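Local coordinates for heterokaryon incompatibility protein S (Podospora anserina, PDB 2WVO), which drives heterokaryon incompatibility, triggering a lethal reaction when it meets the prion form [het-s] and using its globular domain to inhibit its own C-terminal prion domain, at residues A[12-17]-A[79-84]; A[18-23]-A[140-145]; A[30-35]-A[109-114]; A[49-54]-A[162-167]. One frame throughout, in Å; residues are numbered along the deposited sequence. Where two conformers were deposited one is given.

Contact 1: A[12-17]-A[79-84]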
loop_
_atom_site.group_PDB
_atom_site.type_symbol
_atom_site.label_atom_id
_atom_site.label_comp_id
_atom_site.label_asym_id
_atom_site.label_seq_id
_atom_site.Cartn_x
_atom_site.Cartn_y
_atom_site.Cartn_z
ATOM N N LEU A 12 -4.652 13.253 -16.765
ATOM C CA LEU A 12 -4.029 12.357 -17.740
ATOM C C LEU A 12 -4.914 11.159 -18.127
ATOM O O LEU A 12 -5.803 10.759 -17.371
ATOM C CB LEU A 12 -2.671 11.876 -17.220
ATOM C CG LEU A 12 -1.651 12.973 -16.919
ATOM C CD1 LEU A 12 -0.350 12.381 -16.393
ATOM C CD2 LEU A 12 -1.408 13.869 -18.158
ATOM N N GLY A 13 -4.676 10.613 -19.319
ATOM C CA GLY A 13 -5.254 9.323 -19.697
ATOM C C GLY A 13 -4.328 8.214 -19.218
ATOM O O GLY A 13 -3.306 8.497 -18.603
ATOM N N VAL A 14 -4.682 6.958 -19.494
ATOM C CA VAL A 14 -3.823 5.800 -19.161
ATOM C C VAL A 14 -2.373 5.995 -19.618
ATOM O O VAL A 14 -1.443 5.777 -18.836
ATOM C CB VAL A 14 -4.371 4.458 -19.740
ATOM C CG1 VAL A 14 -3.480 3.281 -19.336
ATOM C CG2 VAL A 14 -5.816 4.201 -19.299
ATOM N N ALA A 15 -2.180 6.421 -20.871
ATOM C CA ALA A 15 -0.831 6.569 -21.442
ATOM C C ALA A 15 0.059 7.515 -20.642
ATOM O O ALA A 15 1.195 7.168 -20.344
ATOM C CB ALA A 15 -0.897 7.011 -22.936
ATOM N N GLY A 16 -0.451 8.707 -20.316
ATOM C CA GLY A 16 0.296 9.691 -19.529
ATOM C C GLY A 16 0.615 9.194 -18.120
ATOM O O GLY A 16 1.691 9.461 -17.580
ATOM N N LEU A 17 -0.346 8.500 -17.515
ATOM C CA LEU A 17 -0.185 7.912 -16.189
ATOM C C LEU A 17 0.867 6.796 -16.188
ATOM O O LEU A 17 1.740 6.758 -15.318
ATOM C CB LEU A 17 -1.540 7.405 -15.669
ATOM C CG LEU A 17 -2.540 8.481 -15.212
ATOM C CD1 LEU A 17 -3.992 7.963 -15.272
ATOM C CD2 LEU A 17 -2.185 9.034 -13.818
ATOM N N LEU A 79 -10.087 -0.256 -16.015
ATOM C CA LEU A 79 -9.260 -1.082 -15.132
ATOM C C LEU A 79 -7.786 -0.664 -15.205
ATOM O O LEU A 79 -7.172 -0.427 -14.184
ATOM C CB LEU A 79 -9.417 -2.568 -15.475
ATOM C CG LEU A 79 -10.543 -3.355 -14.798
ATOM C CD1 LEU A 79 -11.161 -4.381 -15.736
ATOM C CD2 LEU A 79 -10.026 -4.043 -13.538
ATOM N N ALA A 80 -7.239 -0.577 -16.415
ATOM C CA ALA A 80 -5.863 -0.133 -16.637
ATOM C C ALA A 80 -5.553 1.212 -15.965
ATOM O O ALA A 80 -4.491 1.370 -15.359
ATOM C CB ALA A 80 -5.533 -0.083 -18.135
ATOM N N LYS A 81 -6.481 2.160 -16.062
ATOM C CA LYS A 81 -6.310 3.490 -15.475
ATOM C C LYS A 81 -6.210 3.446 -13.946
ATOM O O LYS A 81 -5.390 4.136 -13.337
ATOM C CB LYS A 81 -7.443 4.421 -15.925
ATOM C CG LYS A 81 -7.322 5.872 -15.440
ATOM C CD LYS A 81 -7.920 6.858 -16.450
ATOM C CE LYS A 81 -8.716 7.995 -15.798
ATOM N NZ LYS A 81 -8.014 8.830 -14.791
ATOM N N SER A 82 -7.055 2.627 -13.338
ATOM C CA SER A 82 -7.094 2.452 -11.904
ATOM C C SER A 82 -5.778 1.838 -11.422
ATOM O O SER A 82 -5.163 2.326 -10.478
ATOM C CB SER A 82 -8.278 1.551 -11.552
ATOM O OG SER A 82 -8.287 1.268 -10.169
ATOM N N ILE A 83 -5.338 0.793 -12.121
ATOM C CA ILE A 83 -4.117 0.069 -11.770
ATOM C C ILE A 83 -2.871 0.966 -11.798
ATOM O O ILE A 83 -2.043 0.946 -10.892
ATOM C CB ILE A 83 -3.924 -1.150 -12.718
ATOM C CG1 ILE A 83 -4.868 -2.284 -12.310
ATOM C CG2 ILE A 83 -2.470 -1.618 -12.689
ATOM C CD1 ILE A 83 -5.239 -3.252 -13.448
ATOM N N VAL A 84 -2.767 1.762 -12.854
ATOM C CA VAL A 84 -1.630 2.641 -13.104
ATOM C C VAL A 84 -1.633 3.826 -12.102
ATOM O O VAL A 84 -0.582 4.278 -11.631
ATOM C CB VAL A 84 -1.640 2.976 -14.648
ATOM C CG1 VAL A 84 -1.654 4.422 -14.956
ATOM C CG2 VAL A 84 -0.595 2.148 -15.440
HETATM O O HOH W 1 -7.140 11.474 -15.160
#
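Val-14 and Leu-17, one turn apart at the start of helix 14-23, lay their side chains against Ala-80 and Lys-81 of helix 75-104, and apolar packing makes up most of the contact. The two methyls of Val-14 divide the work. Val-14 CG1, anti to the backbone N (chi1 -178°), reaches the CB of Ala-80 at 4.1 Å, while Val-14 CG2 rests 3.8 Å from the CB of Lys-81. A turn later the CD1 of Leu-17 lies against the aliphatic stem of the same lysine, 3.9 Å from Lys-81 CG. Lys-81 thus lends its methylene groups to two apolar residues that follow Gly-13, the N-cap of the helix.

The polar part is mediated by water. The lysine chain bends back over the start of helix 14-23, and Lys-81 NZ donates to a water O 2.8 Å away; that water in turn donates to the carbonyl O of Leu-12 at 2.7 Å. The ammonium group also forms a salt bridge with Glu-85, its stronger partner. Phe-67 and Ile-61 close over Val-14 from the loops.

The contact joins the first turn of helix 14-23 to helix 75-104 within the mainly helical globular domain, and Ser-82 beside it is hydrogen-bonded to Arg-100 of the second subunit. The charge of Lys-81 lies beyond its apolar stem, where Glu-85 and the water engage it, which probably lowers the cost of placing a lysine in this seam.

Contact 2: A[18-23]-A[140-145]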
loop_
_atom_site.group_PDB
_atom_site.type_symbol
_atom_site.label_atom_id
_atom_site.label_comp_id
_atom_site.label_asym_id
_atom_site.label_seq_id
_atom_site.Cartn_x
_atom_site.Cartn_y
_atom_site.Cartn_z
ATOM N N PHE A 18 0.773 5.924 -17.190
ATOM C CA PHE A 18 1.711 4.837 -17.452
ATOM C C PHE A 18 3.143 5.325 -17.649
ATOM O O PHE A 18 4.082 4.761 -17.078
ATOM C CB PHE A 18 1.240 4.036 -18.688
ATOM C CG PHE A 18 2.270 3.065 -19.222
ATOM C CD1 PHE A 18 2.386 1.788 -18.688
ATOM C CD2 PHE A 18 3.135 3.441 -20.249
ATOM C CE1 PHE A 18 3.345 0.913 -19.158
ATOM C CE2 PHE A 18 4.088 2.572 -20.722
ATOM C CZ PHE A 18 4.192 1.301 -20.171
ATOM N N ASN A 19 3.318 6.351 -18.474
ATOM C CA ASN A 19 4.633 6.912 -18.746
ATOM C C ASN A 19 5.265 7.553 -17.517
ATOM O O ASN A 19 6.482 7.490 -17.333
ATOM C CB ASN A 19 4.571 7.926 -19.900
ATOM C CG ASN A 19 4.337 7.268 -21.250
ATOM O OD1 ASN A 19 4.671 6.092 -21.473
ATOM N ND2 ASN A 19 3.782 8.030 -22.162
ATOM N N ASN A 20 4.439 8.174 -16.684
ATOM C CA ASN A 20 4.881 8.607 -15.361
ATOM C C ASN A 20 5.268 7.467 -14.404
ATOM O O ASN A 20 6.260 7.583 -13.713
ATOM C CB ASN A 20 3.846 9.534 -14.734
ATOM C CG ASN A 20 3.959 10.952 -15.256
ATOM O OD1 ASN A 20 4.867 11.710 -14.855
ATOM N ND2 ASN A 20 3.041 11.332 -16.153
ATOM N N CYS A 21 4.492 6.382 -14.369
ATOM C CA CYS A 21 4.855 5.155 -13.632
ATOM C C CYS A 21 6.261 4.637 -13.943
ATOM O O CYS A 21 7.043 4.322 -13.046
ATOM C CB CYS A 21 3.871 4.021 -13.945
ATOM S SG CYS A 21 2.294 4.161 -13.152
ATOM N N VAL A 22 6.557 4.529 -15.228
ATOM C CA VAL A 22 7.845 4.025 -15.688
ATOM C C VAL A 22 8.981 4.971 -15.274
ATOM O O VAL A 22 10.029 4.529 -14.800
ATOM C CB VAL A 22 7.837 3.779 -17.231
ATOM C CG1 VAL A 22 9.227 3.369 -17.724
ATOM C CG2 VAL A 22 6.803 2.710 -17.599
ATOM N N ALA A 23 8.752 6.268 -15.429
ATOM C CA ALA A 23 9.758 7.271 -15.119
ATOM C C ALA A 23 10.061 7.367 -13.610
ATOM O O ALA A 23 11.148 7.797 -13.227
ATOM C CB ALA A 23 9.339 8.631 -15.689
ATOM N N THR A 140 10.650 11.773 -23.702
ATOM C CA THR A 140 10.214 12.500 -22.518
ATOM C C THR A 140 9.773 13.944 -22.769
ATOM O O THR A 140 10.594 14.845 -22.984
ATOM C CB THR A 140 11.265 12.421 -21.354
ATOM O OG1 THR A 140 10.745 13.077 -20.189
ATOM C CG2 THR A 140 12.621 13.043 -21.757
ATOM N N SER A 141 8.456 14.137 -22.760
ATOM C CA SER A 141 7.881 15.456 -22.538
ATOM C C SER A 141 7.994 15.696 -21.036
ATOM O O SER A 141 8.197 16.827 -20.586
ATOM C CB SER A 141 6.413 15.504 -22.979
ATOM O OG SER A 141 6.295 15.515 -24.393
ATOM N N LEU A 142 7.894 14.592 -20.290
ATOM C CA LEU A 142 7.835 14.567 -18.825
ATOM C C LEU A 142 8.906 15.413 -18.135
ATOM O O LEU A 142 10.096 15.329 -18.463
ATOM C CB LEU A 142 7.909 13.117 -18.318
ATOM C CG LEU A 142 6.681 12.191 -18.277
ATOM C CD1 LEU A 142 5.876 12.170 -19.567
ATOM C CD2 LEU A 142 7.116 10.779 -17.920
ATOM N N ALA A 143 8.456 16.233 -17.185
ATOM C CA ALA A 143 9.341 16.998 -16.314
ATOM C C ALA A 143 10.178 16.045 -15.455
ATOM O O ALA A 143 9.728 14.944 -15.116
ATOM C CB ALA A 143 8.525 17.938 -15.432
ATOM N N LYS A 144 11.390 16.469 -15.115
ATOM C CA LYS A 144 12.301 15.647 -14.317
ATOM C C LYS A 144 11.771 15.433 -12.895
ATOM O O LYS A 144 11.145 16.321 -12.303
ATOM C CB LYS A 144 13.698 16.275 -14.284
ATOM C CG LYS A 144 14.810 15.323 -13.856
ATOM C CD LYS A 144 16.180 15.956 -14.045
ATOM C CE LYS A 144 17.291 15.078 -13.488
ATOM N NZ LYS A 144 18.639 15.626 -13.836
ATOM N N LYS A 145 12.013 14.238 -12.366
ATOM C CA LYS A 145 11.618 13.891 -11.004
ATOM C C LYS A 145 12.832 13.975 -10.076
ATOM O O LYS A 145 13.978 14.004 -10.540
ATOM C CB LYS A 145 11.000 12.493 -10.983
ATOM C CG LYS A 145 9.631 12.425 -11.633
ATOM C CD LYS A 145 9.428 11.123 -12.392
ATOM C CE LYS A 145 7.955 10.748 -12.499
ATOM N NZ LYS A 145 7.083 11.813 -13.063
#
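The end of helix 14-23 is covered here by the irregular segment 140-145, which leads from helix 120-136 toward strand 148-150 of the small parallel sheet. Leu-142 lowers its CD2 methyl onto the helix, 3.8 Å from the CB of Ala-23 and 3.4 Å from the carbonyl O of Asn-19, and its CG lies close to the amide of Asn-20. Lys-145 comes in from further along the loop. Its CD passes 3.8 Å from the carbonyl O of Ala-23, and a bend at the last torsion (chi4 54°) turns the ammonium group back toward Asn-20. There Lys-145 NZ donates to Asn-20 OD1 at 2.9 Å, in the carbonyl plane and on a lone pair, with a C=O...N angle of 142°.

The other end of the same amide, ND2, is bonded to the carbonyl O of Gly-16 one turn back, so the two ends of the group have separate partners and its rotation is fixed. Ile-7 of helix 3-9 touches both Asn-20 and Lys-145. The buried amide is thus satisfied from two directions, and the bond to Gly-16 probably helps position OD1 for the lysine, joining an irregular loop to a helix through one directed polar bond beside a small apolar patch.

Contact 3: A[30-35]-A[109-114]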
loop_
_atom_site.group_PDB
_atom_site.type_symbol
_atom_site.label_atom_id
_atom_site.label_comp_id
_atom_site.label_asym_id
_atom_site.label_seq_id
_atom_site.Cartn_x
_atom_site.Cartn_y
_atom_site.Cartn_z
ATOM N N LEU A 30 19.152 3.048 -3.699
ATOM C CA LEU A 30 19.100 2.024 -2.647
ATOM C C LEU A 30 20.075 2.340 -1.525
ATOM O O LEU A 30 21.240 2.638 -1.776
ATOM C CB LEU A 30 19.342 0.609 -3.185
ATOM C CG LEU A 30 18.619 0.027 -4.413
ATOM C CD1 LEU A 30 18.566 -1.503 -4.317
ATOM C CD2 LEU A 30 17.227 0.591 -4.623
ATOM N N GLY A 31 19.577 2.292 -0.290
ATOM C CA GLY A 31 20.404 2.479 0.904
ATOM C C GLY A 31 21.511 1.441 1.050
ATOM O O GLY A 31 21.402 0.321 0.550
ATOM N N ARG A 32 22.576 1.824 1.752
ATOM C CA ARG A 32 23.734 0.955 2.009
ATOM C C ARG A 32 23.348 -0.321 2.766
ATOM O O ARG A 32 24.033 -1.333 2.658
ATOM C CB ARG A 32 24.793 1.729 2.792
ATOM C CG ARG A 32 26.220 1.303 2.524
ATOM C CD ARG A 32 26.806 2.031 1.317
ATOM N NE ARG A 32 28.086 1.449 0.910
ATOM C CZ ARG A 32 28.743 1.781 -0.199
ATOM N NH1 ARG A 32 29.895 1.188 -0.483
ATOM N NH2 ARG A 32 28.255 2.704 -1.028
ATOM N N HIS A 33 22.248 -0.251 3.515
ATOM C CA HIS A 33 21.636 -1.375 4.249
ATOM C C HIS A 33 21.464 -2.648 3.415
ATOM O O HIS A 33 21.447 -3.761 3.944
ATOM C CB HIS A 33 20.277 -0.917 4.826
ATOM C CG HIS A 33 19.223 -1.986 4.878
ATOM N ND1 HIS A 33 18.918 -2.677 6.031
ATOM C CD2 HIS A 33 18.388 -2.466 3.922
ATOM C CE1 HIS A 33 17.953 -3.546 5.782
ATOM N NE2 HIS A 33 17.618 -3.442 4.508
ATOM N N PHE A 34 21.269 -2.476 2.108
ATOM C CA PHE A 34 21.039 -3.629 1.226
ATOM C C PHE A 34 22.236 -4.580 1.187
ATOM O O PHE A 34 22.072 -5.774 0.942
ATOM C CB PHE A 34 20.598 -3.197 -0.180
ATOM C CG PHE A 34 19.145 -2.791 -0.250
ATOM C CD1 PHE A 34 18.772 -1.458 -0.108
ATOM C CD2 PHE A 34 18.146 -3.748 -0.414
ATOM C CE1 PHE A 34 17.446 -1.083 -0.144
ATOM C CE2 PHE A 34 16.805 -3.369 -0.456
ATOM C CZ PHE A 34 16.461 -2.030 -0.318
ATOM N N GLY A 35 23.427 -4.046 1.458
ATOM C CA GLY A 35 24.630 -4.858 1.585
ATOM C C GLY A 35 24.867 -5.699 0.349
ATOM O O GLY A 35 24.830 -5.180 -0.771
ATOM N N ASP A 109 23.331 6.296 8.582
ATOM C CA ASP A 109 22.296 5.420 8.017
ATOM C C ASP A 109 21.644 6.001 6.759
ATOM O O ASP A 109 20.672 5.441 6.246
ATOM C CB ASP A 109 21.218 5.109 9.068
ATOM C CG ASP A 109 21.786 4.473 10.336
ATOM O OD1 ASP A 109 21.292 4.801 11.438
ATOM O OD2 ASP A 109 22.725 3.648 10.234
ATOM N N LEU A 110 22.185 7.115 6.268
ATOM C CA LEU A 110 21.630 7.807 5.103
ATOM C C LEU A 110 22.511 7.679 3.857
ATOM O O LEU A 110 22.252 8.309 2.831
ATOM C CB LEU A 110 21.332 9.282 5.427
ATOM C CG LEU A 110 20.173 9.575 6.391
ATOM C CD1 LEU A 110 20.012 11.076 6.629
ATOM C CD2 LEU A 110 18.855 8.965 5.904
ATOM N N VAL A 111 23.540 6.844 3.958
ATOM C CA VAL A 111 24.455 6.574 2.851
ATOM C C VAL A 111 23.757 5.653 1.850
ATOM O O VAL A 111 23.084 4.698 2.239
ATOM C CB VAL A 111 25.803 5.962 3.355
ATOM C CG1 VAL A 111 26.788 5.754 2.203
ATOM C CG2 VAL A 111 26.438 6.854 4.440
ATOM N N VAL A 112 23.891 5.970 0.567
ATOM C CA VAL A 112 23.283 5.171 -0.492
ATOM C C VAL A 112 24.333 4.638 -1.470
ATOM O O VAL A 112 25.438 5.182 -1.575
ATOM C CB VAL A 112 22.170 5.957 -1.274
ATOM C CG1 VAL A 112 21.113 6.530 -0.313
ATOM C CG2 VAL A 112 22.772 7.059 -2.143
ATOM N N PHE A 113 23.973 3.578 -2.184
ATOM C CA PHE A 113 24.782 3.066 -3.278
ATOM C C PHE A 113 24.641 3.931 -4.535
ATOM O O PHE A 113 23.561 4.465 -4.818
ATOM C CB PHE A 113 24.342 1.644 -3.628
ATOM C CG PHE A 113 24.736 0.600 -2.618
ATOM C CD1 PHE A 113 23.770 -0.016 -1.828
ATOM C CD2 PHE A 113 26.073 0.194 -2.488
ATOM C CE1 PHE A 113 24.131 -1.009 -0.908
ATOM C CE2 PHE A 113 26.440 -0.792 -1.565
ATOM C CZ PHE A 113 25.469 -1.395 -0.774
ATOM N N GLU A 114 25.740 4.057 -5.278
ATOM C CA GLU A 114 25.740 4.584 -6.647
ATOM C C GLU A 114 25.870 3.414 -7.619
ATOM O O GLU A 114 26.307 2.325 -7.235
ATOM C CB GLU A 114 26.915 5.534 -6.871
ATOM C CG GLU A 114 26.871 6.837 -6.088
ATOM C CD GLU A 114 28.205 7.564 -6.124
ATOM O OE1 GLU A 114 28.755 7.877 -5.047
ATOM O OE2 GLU A 114 28.717 7.812 -7.233
HETATM O O HOH W 2 21.243 3.290 -5.630
#
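Leu-30 meets Phe-113 through the backbone: its carbonyl O accepts from Phe-113 N at 2.9 Å, the donor lying nearly along the C=O axis (174°). Water ties the same two residues again, accepting from Leu-30 N and donating to Phe-113 O. Gly-31 follows, bridged to Val-112 in a single beta bridge with their CA atoms 4.2 Å apart; the carbonyl O of Gly-31 lies 3.4 Å from Phe-113 CE1. Gly-31 also bonds through its backbone to Leu-150, so segment 109-114 adds its bridge at the end of the small parallel sheet of strands 28-30 and 148-150.

Arg-32 carries the side-chain contact. Its backbone N donates to Val-111 O at 3.0 Å, completing the pair of bonds around the bridge. The chain then bends at chi2 (86°), which folds it over the phenyl ring: Arg-32 CD sits above the face in a CH-pi contact, 4.2 Å from the Phe-113 centroid, and the guanidinium continues across the rim with its plane only 23° from that of the ring. Arg-32 CD also touches Val-111 CG1 at 3.8 Å. Further on, the carbonyl O of Gly-35 approaches Phe-113 CZ at 3.8 Å.

Tyr-38 stacks with the same ring. Two backbone bonds thus set the register of two loops, while the arginine, whose charge has a long, weak partner in Asp-117, lays its guanidinium nearly flat against the CD2-CE2 side of the ring.

Contact 4: A[49-54]-A[162-167]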
loop_
_atom_site.group_PDB
_atom_site.type_symbol
_atom_site.label_atom_id
_atom_site.label_comp_id
_atom_site.label_asym_id
_atom_site.label_seq_id
_atom_site.Cartn_x
_atom_site.Cartn_y
_atom_site.Cartn_z
ATOM N N LYS A 49 10.212 -2.477 -13.739
ATOM C CA LYS A 49 10.139 -1.455 -14.782
ATOM C C LYS A 49 9.980 -2.052 -16.191
ATOM O O LYS A 49 9.104 -1.623 -16.960
ATOM C CB LYS A 49 11.383 -0.568 -14.715
ATOM C CG LYS A 49 11.309 0.703 -15.542
ATOM C CD LYS A 49 12.663 1.402 -15.522
ATOM C CE LYS A 49 12.591 2.784 -16.133
ATOM N NZ LYS A 49 13.843 3.551 -15.863
ATOM N N VAL A 50 10.836 -3.022 -16.527
ATOM C CA VAL A 50 10.792 -3.713 -17.824
ATOM C C VAL A 50 9.426 -4.345 -18.084
ATOM O O VAL A 50 8.897 -4.302 -19.189
ATOM C CB VAL A 50 11.894 -4.821 -17.918
ATOM C CG1 VAL A 50 11.609 -5.790 -19.069
ATOM C CG2 VAL A 50 13.273 -4.202 -18.055
ATOM N N ARG A 51 8.890 -4.954 -17.038
ATOM C CA ARG A 51 7.585 -5.580 -17.010
ATOM C C ARG A 51 6.489 -4.585 -17.439
ATOM O O ARG A 51 5.648 -4.866 -18.289
ATOM C CB ARG A 51 7.400 -6.010 -15.559
ATOM C CG ARG A 51 6.359 -7.022 -15.250
ATOM C CD ARG A 51 6.660 -8.452 -15.710
ATOM N NE ARG A 51 5.352 -8.975 -16.089
ATOM C CZ ARG A 51 4.462 -9.465 -15.232
ATOM N NH1 ARG A 51 4.759 -9.589 -13.947
ATOM N NH2 ARG A 51 3.279 -9.858 -15.674
ATOM N N LEU A 52 6.520 -3.412 -16.830
ATOM C CA LEU A 52 5.619 -2.312 -17.143
ATOM C C LEU A 52 5.819 -1.873 -18.603
ATOM O O LEU A 52 4.850 -1.758 -19.357
ATOM C CB LEU A 52 5.895 -1.172 -16.164
ATOM C CG LEU A 52 4.854 -0.278 -15.488
ATOM C CD1 LEU A 52 3.459 -0.914 -15.322
ATOM C CD2 LEU A 52 5.430 0.215 -14.136
ATOM N N SER A 53 7.075 -1.672 -19.003
ATOM C CA SER A 53 7.396 -1.281 -20.372
ATOM C C SER A 53 6.946 -2.319 -21.400
ATOM O O SER A 53 6.491 -1.954 -22.483
ATOM C CB SER A 53 8.890 -0.974 -20.538
ATOM O OG SER A 53 9.643 -2.154 -20.790
ATOM N N ARG A 54 7.070 -3.602 -21.048
ATOM C CA ARG A 54 6.641 -4.703 -21.923
ATOM C C ARG A 54 5.138 -4.672 -22.202
ATOM O O ARG A 54 4.725 -4.865 -23.340
ATOM C CB ARG A 54 7.053 -6.068 -21.358
ATOM C CG ARG A 54 6.884 -7.255 -22.348
ATOM C CD ARG A 54 7.114 -8.605 -21.647
ATOM N NE ARG A 54 8.411 -8.645 -20.957
ATOM C CZ ARG A 54 8.655 -9.309 -19.833
ATOM N NH1 ARG A 54 7.697 -10.018 -19.242
ATOM N NH2 ARG A 54 9.869 -9.272 -19.301
ATOM N N GLN A 162 4.214 -5.608 -5.660
ATOM C CA GLN A 162 2.938 -5.003 -6.060
ATOM C C GLN A 162 2.906 -4.609 -7.518
ATOM O O GLN A 162 1.931 -4.907 -8.212
ATOM C CB GLN A 162 2.560 -3.839 -5.156
ATOM C CG GLN A 162 2.170 -4.282 -3.749
ATOM C CD GLN A 162 1.291 -3.266 -3.056
ATOM O OE1 GLN A 162 1.560 -2.883 -1.919
ATOM N NE2 GLN A 162 0.233 -2.813 -3.738
ATOM N N VAL A 163 3.976 -3.980 -8.009
ATOM C CA VAL A 163 4.062 -3.672 -9.446
ATOM C C VAL A 163 3.849 -4.925 -10.294
ATOM O O VAL A 163 3.034 -4.904 -11.218
ATOM C CB VAL A 163 5.372 -2.892 -9.835
ATOM C CG1 VAL A 163 5.593 -2.860 -11.351
ATOM C CG2 VAL A 163 5.317 -1.457 -9.295
ATOM N N ALA A 164 4.569 -6.002 -9.971
ATOM C CA ALA A 164 4.468 -7.283 -10.678
ATOM C C ALA A 164 3.041 -7.863 -10.715
ATOM O O ALA A 164 2.559 -8.258 -11.780
ATOM C CB ALA A 164 5.453 -8.296 -10.093
ATOM N N GLY A 165 2.390 -7.919 -9.551
ATOM C CA GLY A 165 0.964 -8.228 -9.444
ATOM C C GLY A 165 0.078 -7.317 -10.292
ATOM O O GLY A 165 -0.812 -7.795 -10.994
ATOM N N PHE A 166 0.323 -6.009 -10.240
ATOM C CA PHE A 166 -0.435 -5.040 -11.064
ATOM C C PHE A 166 -0.272 -5.234 -12.575
ATOM O O PHE A 166 -1.233 -5.069 -13.324
ATOM C CB PHE A 166 -0.102 -3.596 -10.689
ATOM C CG PHE A 166 -0.720 -3.143 -9.390
ATOM C CD1 PHE A 166 0.034 -2.447 -8.449
ATOM C CD2 PHE A 166 -2.052 -3.412 -9.110
ATOM C CE1 PHE A 166 -0.536 -2.027 -7.247
ATOM C CE2 PHE A 166 -2.624 -3.001 -7.910
ATOM C CZ PHE A 166 -1.873 -2.307 -6.986
ATOM N N VAL A 167 0.929 -5.601 -13.020
ATOM C CA VAL A 167 1.160 -5.884 -14.439
ATOM C C VAL A 167 0.484 -7.190 -14.852
ATOM O O VAL A 167 0.029 -7.316 -15.995
ATOM C CB VAL A 167 2.666 -5.843 -14.817
ATOM C CG1 VAL A 167 2.871 -6.130 -16.312
ATOM C CG2 VAL A 167 3.253 -4.468 -14.482
#
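Arg-51 leaves its helix with CG anti to the backbone N (chi1 -163°), then bends at chi2 and chi3, and this folded course lays the guanidinium alongside helix 162-167. Val-167 answers with CG1 likewise anti to its own backbone N (chi1 -179°). That methyl sits over one face of the guanidinium, displaced toward the rim, and Val-167 CG1 is 3.8 Å from Arg-51 CG and 3.6 Å from Arg-51 O. The two side chains run antiparallel alongside one another, so the valine is lodged against the stem as well as the flat end of the arginine. Arg-51 NH1 lies 3.4 Å from Ala-164 O.

Leu-52 supplies the second, wholly apolar half. Leu-52 CD1 meets Val-167 CG2 at 3.7 Å, and Leu-52 CD2 reaches Val-163 CG1 at 4.2 Å, the latter pair of side chains crossing at about a right angle. Val-167 is thereby divided between its branches, CG1 serving the arginine and CG2 chiefly the leucine.

The buried charge of Arg-51 is well provided for: NH2 forms salt bridges with Asp-168 and Glu-171, and NH1 bonds to the carbonyl O of Ile-207, all outside the two segments. These partners probably stabilise the cation in the interior.

The segment axes run nearly parallel, 18° apart and 9.6 Å at closest approach, near the centre of the chain. Around them, Phe-18, Cys-21 and Val-22 of helix 14-23 and Ile-87 of helix 75-104 cover Leu-52, while Val-133 of helix 120-136 packs on Lys-49, Val-50 and Ser-53.

In the fold
Contacts 1, 2 and 4 form a connected cluster, their centres 13 to 15 Å apart, whereas contact 3 lies away from it, about 32 Å from contact 1 centre to centre and on the opposite side of the chain's centre. Contacts 1 and 2 share helix 14-23, where Val-84 O touches Cys-21 SG; that helix also borders contact 4, and Ile-83 links contact 1 to Phe-166. Along the chain the first segments come in the order 1, 2, 3, 4, and most pairs interleave, although contact 3 falls wholly between the segments of contact 2. Such crossing ties distant sequence into one helical globule, whose 79-84 and 162-167 segments also touch the second subunit.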